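Local coordinates for fructosyl amine: oxygen oxidoreductase (PDB 3DJE), which probably oxidises fructosyl amino acids with a bound FAD, releasing the sugar from the amine in a deglycation reaction, at residues T340-P351 and L392-R403. Numbering follows the deposited sequence.
Sequences TANREFLIDRHP and LIKWNPDIAANR
With CG of Trp-395 anti to its own backbone N (chi1 -174°) and the ring turned by chi2 of -97°, the indole presents one face to Pro-351 and His-350, a compact example of how the chain leaving a helix can cover the loop after an edge strand. Pro-351 CD lies 3.6 Å from the centroid of the five-membered ring, a CH-pi contact, while His-350 turns its edge to the six-membered ring, the planes at 56°. The Asp-348 carboxylate receives the Trp-395 N-H on the anti lone pair of OD2 at 2.9 Å, fixing the backbone from which the indole springs. At the end of helix 387-393, Ile-393 O accepts from Ile-347 N at 3.0 Å; Phe-345 O meets Ile-393 CA in a CA-H...O contact. On the N-terminal side, Leu-392 CD2 packs against the Glu-344 carboxylate, whose OE1 is held by Arg-365 and Asn-70, and a water links Leu-392 O to Asn-342 ND2. Strand 346-347, outermost in the Rossmann-type FAD sheet, is thus tied to the helix end by one directional bond; a second, to the Asp-348 side chain, holds the chain just beyond, and the CH-pi and edge-to-face contacts set the indole's tilt.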
# COMPACT_ATOMS: atom_id res chain seq x y z
N THR A 340 -10.12 -1.46 6.12
CA THR A 340 -11.43 -1.11 6.68
C THR A 340 -12.43 -2.20 6.25
O THR A 340 -12.12 -3.05 5.41
CB THR A 340 -11.90 0.27 6.21
OG1 THR A 340 -11.93 0.27 4.78
CG2 THR A 340 -10.95 1.40 6.73
N ALA A 341 -13.64 -2.17 6.82
CA ALA A 341 -14.63 -3.23 6.58
C ALA A 341 -15.10 -3.33 5.13
O ALA A 341 -15.60 -4.38 4.71
CB ALA A 341 -15.84 -3.07 7.52
N ASN A 342 -14.94 -2.25 4.37
CA ASN A 342 -15.32 -2.20 2.95
C ASN A 342 -14.18 -1.71 2.05
O ASN A 342 -14.39 -1.38 0.88
CB ASN A 342 -16.56 -1.32 2.77
CG ASN A 342 -16.30 0.13 3.12
OD1 ASN A 342 -15.23 0.48 3.64
ND2 ASN A 342 -17.29 0.98 2.86
N ARG A 343 -12.97 -1.65 2.62
CA ARG A 343 -11.75 -1.20 1.92
C ARG A 343 -11.83 0.22 1.35
O ARG A 343 -11.13 0.57 0.41
CB ARG A 343 -11.29 -2.23 0.89
CG ARG A 343 -10.78 -3.50 1.55
CD ARG A 343 -10.27 -4.47 0.51
NE ARG A 343 -9.06 -3.97 -0.13
CZ ARG A 343 -8.50 -4.51 -1.21
NH1 ARG A 343 -9.06 -5.59 -1.77
NH2 ARG A 343 -7.40 -3.99 -1.71
N GLU A 344 -12.67 1.03 1.98
CA GLU A 344 -12.64 2.48 1.75
C GLU A 344 -11.77 3.17 2.79
O GLU A 344 -11.61 2.68 3.91
CB GLU A 344 -14.05 3.08 1.78
CG GLU A 344 -15.05 2.48 0.79
CD GLU A 344 -14.68 2.62 -0.70
OE1 GLU A 344 -13.73 3.36 -1.07
OE2 GLU A 344 -15.36 1.96 -1.52
N PHE A 345 -11.20 4.32 2.42
CA PHE A 345 -10.20 4.96 3.28
C PHE A 345 -10.84 5.57 4.53
O PHE A 345 -12.06 5.80 4.58
CB PHE A 345 -9.44 6.04 2.50
CG PHE A 345 -8.83 5.56 1.22
CD1 PHE A 345 -8.32 4.25 1.12
CD2 PHE A 345 -8.73 6.41 0.13
CE1 PHE A 345 -7.73 3.78 -0.07
CE2 PHE A 345 -8.15 5.96 -1.07
CZ PHE A 345 -7.64 4.64 -1.17
N LEU A 346 -10.00 5.83 5.54
CA LEU A 346 -10.45 6.44 6.78
C LEU A 346 -9.64 7.73 6.97
O LEU A 346 -8.51 7.71 7.49
CB LEU A 346 -10.27 5.48 7.97
CG LEU A 346 -10.66 6.01 9.35
CD1 LEU A 346 -12.01 6.76 9.37
CD2 LEU A 346 -10.65 4.84 10.32
N ILE A 347 -10.22 8.83 6.51
CA ILE A 347 -9.58 10.14 6.51
C ILE A 347 -10.61 11.12 7.04
O ILE A 347 -11.62 11.38 6.37
CB ILE A 347 -9.09 10.55 5.09
CG1 ILE A 347 -7.98 9.59 4.61
CG2 ILE A 347 -8.65 12.02 5.05
CD1 ILE A 347 -7.74 9.60 3.10
N ASP A 348 -10.40 11.60 8.26
CA ASP A 348 -11.39 12.43 8.93
C ASP A 348 -10.76 13.02 10.18
O ASP A 348 -9.73 12.55 10.65
CB ASP A 348 -12.59 11.57 9.33
CG ASP A 348 -13.89 12.38 9.57
OD1 ASP A 348 -13.92 13.63 9.46
OD2 ASP A 348 -14.91 11.73 9.88
N ARG A 349 -11.39 14.06 10.70
CA ARG A 349 -11.15 14.47 12.07
C ARG A 349 -11.79 13.44 12.98
O ARG A 349 -12.83 12.86 12.64
CB ARG A 349 -11.79 15.82 12.34
CG ARG A 349 -11.59 16.78 11.20
CD ARG A 349 -10.78 17.95 11.57
NE ARG A 349 -11.62 19.14 11.67
CZ ARG A 349 -12.25 19.52 12.78
NH1 ARG A 349 -12.12 18.80 13.89
NH2 ARG A 349 -13.00 20.61 12.78
N HIS A 350 -11.17 13.20 14.13
CA HIS A 350 -11.79 12.34 15.14
C HIS A 350 -13.06 13.04 15.68
O HIS A 350 -13.05 14.25 15.91
CB HIS A 350 -10.80 12.04 16.26
CG HIS A 350 -11.25 10.94 17.16
ND1 HIS A 350 -12.14 11.15 18.20
CD2 HIS A 350 -10.97 9.62 17.15
CE1 HIS A 350 -12.37 9.99 18.81
NE2 HIS A 350 -11.68 9.05 18.19
N PRO A 351 -14.16 12.28 15.86
CA PRO A 351 -15.44 12.87 16.29
C PRO A 351 -15.44 13.50 17.69
O PRO A 351 -16.26 14.40 17.96
CB PRO A 351 -16.40 11.68 16.26
CG PRO A 351 -15.55 10.47 16.35
CD PRO A 351 -14.29 10.84 15.61
N LEU A 392 -18.02 8.86 2.31
CA LEU A 392 -17.40 7.56 2.11
C LEU A 392 -16.20 7.30 3.04
O LEU A 392 -16.01 6.17 3.48
CB LEU A 392 -16.96 7.37 0.65
CG LEU A 392 -16.58 5.94 0.27
CD1 LEU A 392 -17.77 4.98 0.41
CD2 LEU A 392 -16.01 5.87 -1.15
N ILE A 393 -15.42 8.34 3.32
CA ILE A 393 -14.14 8.17 4.04
C ILE A 393 -14.20 8.58 5.52
O ILE A 393 -13.19 8.51 6.23
CB ILE A 393 -13.00 8.96 3.36
CG1 ILE A 393 -13.27 10.47 3.45
CG2 ILE A 393 -12.80 8.45 1.92
CD1 ILE A 393 -12.21 11.39 2.84
N LYS A 394 -15.37 9.01 5.98
CA LYS A 394 -15.51 9.51 7.35
C LYS A 394 -15.31 8.43 8.42
O LYS A 394 -15.39 7.24 8.13
CB LYS A 394 -16.88 10.17 7.55
CG LYS A 394 -18.04 9.22 7.40
CD LYS A 394 -19.30 9.91 7.84
CE LYS A 394 -20.53 9.11 7.53
NZ LYS A 394 -21.72 9.95 7.88
N TRP A 395 -15.05 8.87 9.65
CA TRP A 395 -15.07 8.00 10.83
C TRP A 395 -16.38 7.22 10.82
O TRP A 395 -17.45 7.81 10.74
CB TRP A 395 -14.95 8.85 12.10
CG TRP A 395 -14.83 8.07 13.36
CD1 TRP A 395 -15.85 7.74 14.23
CD2 TRP A 395 -13.63 7.53 13.93
NE1 TRP A 395 -15.35 7.03 15.30
CE2 TRP A 395 -13.99 6.88 15.15
CE3 TRP A 395 -12.29 7.51 13.53
CZ2 TRP A 395 -13.06 6.23 15.96
CZ3 TRP A 395 -11.35 6.87 14.36
CH2 TRP A 395 -11.74 6.24 15.55
N ASN A 396 -16.29 5.89 10.89
CA ASN A 396 -17.44 5.03 10.60
C ASN A 396 -17.49 3.75 11.45
O ASN A 396 -17.31 2.66 10.92
CB ASN A 396 -17.43 4.66 9.11
CG ASN A 396 -18.81 4.29 8.55
OD1 ASN A 396 -18.98 4.18 7.33
ND2 ASN A 396 -19.79 4.10 9.42
N PRO A 397 -17.73 3.88 12.77
CA PRO A 397 -17.77 2.66 13.57
C PRO A 397 -18.92 1.71 13.19
O PRO A 397 -18.80 0.49 13.34
CB PRO A 397 -17.97 3.18 15.00
CG PRO A 397 -18.54 4.53 14.85
CD PRO A 397 -17.99 5.09 13.58
N ASP A 398 -20.01 2.26 12.66
CA ASP A 398 -21.19 1.45 12.35
C ASP A 398 -20.96 0.40 11.25
O ASP A 398 -21.56 -0.67 11.29
CB ASP A 398 -22.39 2.34 12.01
CG ASP A 398 -22.88 3.14 13.21
OD1 ASP A 398 -22.59 2.75 14.36
OD2 ASP A 398 -23.56 4.18 13.01
N ILE A 399 -20.08 0.70 10.30
CA ILE A 399 -19.72 -0.25 9.24
C ILE A 399 -18.84 -1.39 9.78
O ILE A 399 -18.78 -2.47 9.19
CB ILE A 399 -19.02 0.46 8.04
CG1 ILE A 399 -19.18 -0.37 6.76
CG2 ILE A 399 -17.53 0.74 8.34
CD1 ILE A 399 -19.41 0.47 5.53
N ALA A 400 -18.19 -1.12 10.91
CA ALA A 400 -17.27 -2.07 11.53
C ALA A 400 -17.89 -2.85 12.69
O ALA A 400 -17.24 -3.72 13.28
CB ALA A 400 -16.01 -1.35 11.98
N ALA A 401 -19.15 -2.54 13.02
CA ALA A 401 -19.86 -3.31 14.05
C ALA A 401 -20.19 -4.69 13.50
O ALA A 401 -20.45 -4.85 12.29
CB ALA A 401 -21.11 -2.58 14.49
N ASN A 402 -20.15 -5.69 14.38
CA ASN A 402 -20.32 -7.11 14.02
C ASN A 402 -19.26 -7.59 13.03
O ASN A 402 -19.56 -8.37 12.13
CB ASN A 402 -21.72 -7.37 13.44
CG ASN A 402 -22.84 -6.97 14.38
OD1 ASN A 402 -23.76 -6.25 13.99
ND2 ASN A 402 -22.76 -7.42 15.63
N ARG A 403 -18.03 -7.13 13.21
CA ARG A 403 -17.01 -7.33 12.19
C ARG A 403 -16.51 -8.76 12.03
O ARG A 403 -16.10 -9.41 13.00
CB ARG A 403 -15.84 -6.36 12.35
CG ARG A 403 -14.86 -6.51 11.21
CD ARG A 403 -14.06 -5.26 10.94
NE ARG A 403 -13.26 -5.47 9.74
CZ ARG A 403 -12.31 -4.64 9.33
NH1 ARG A 403 -12.05 -3.54 10.03
NH2 ARG A 403 -11.63 -4.92 8.22
O HOH W 1 -17.38 3.82 3.74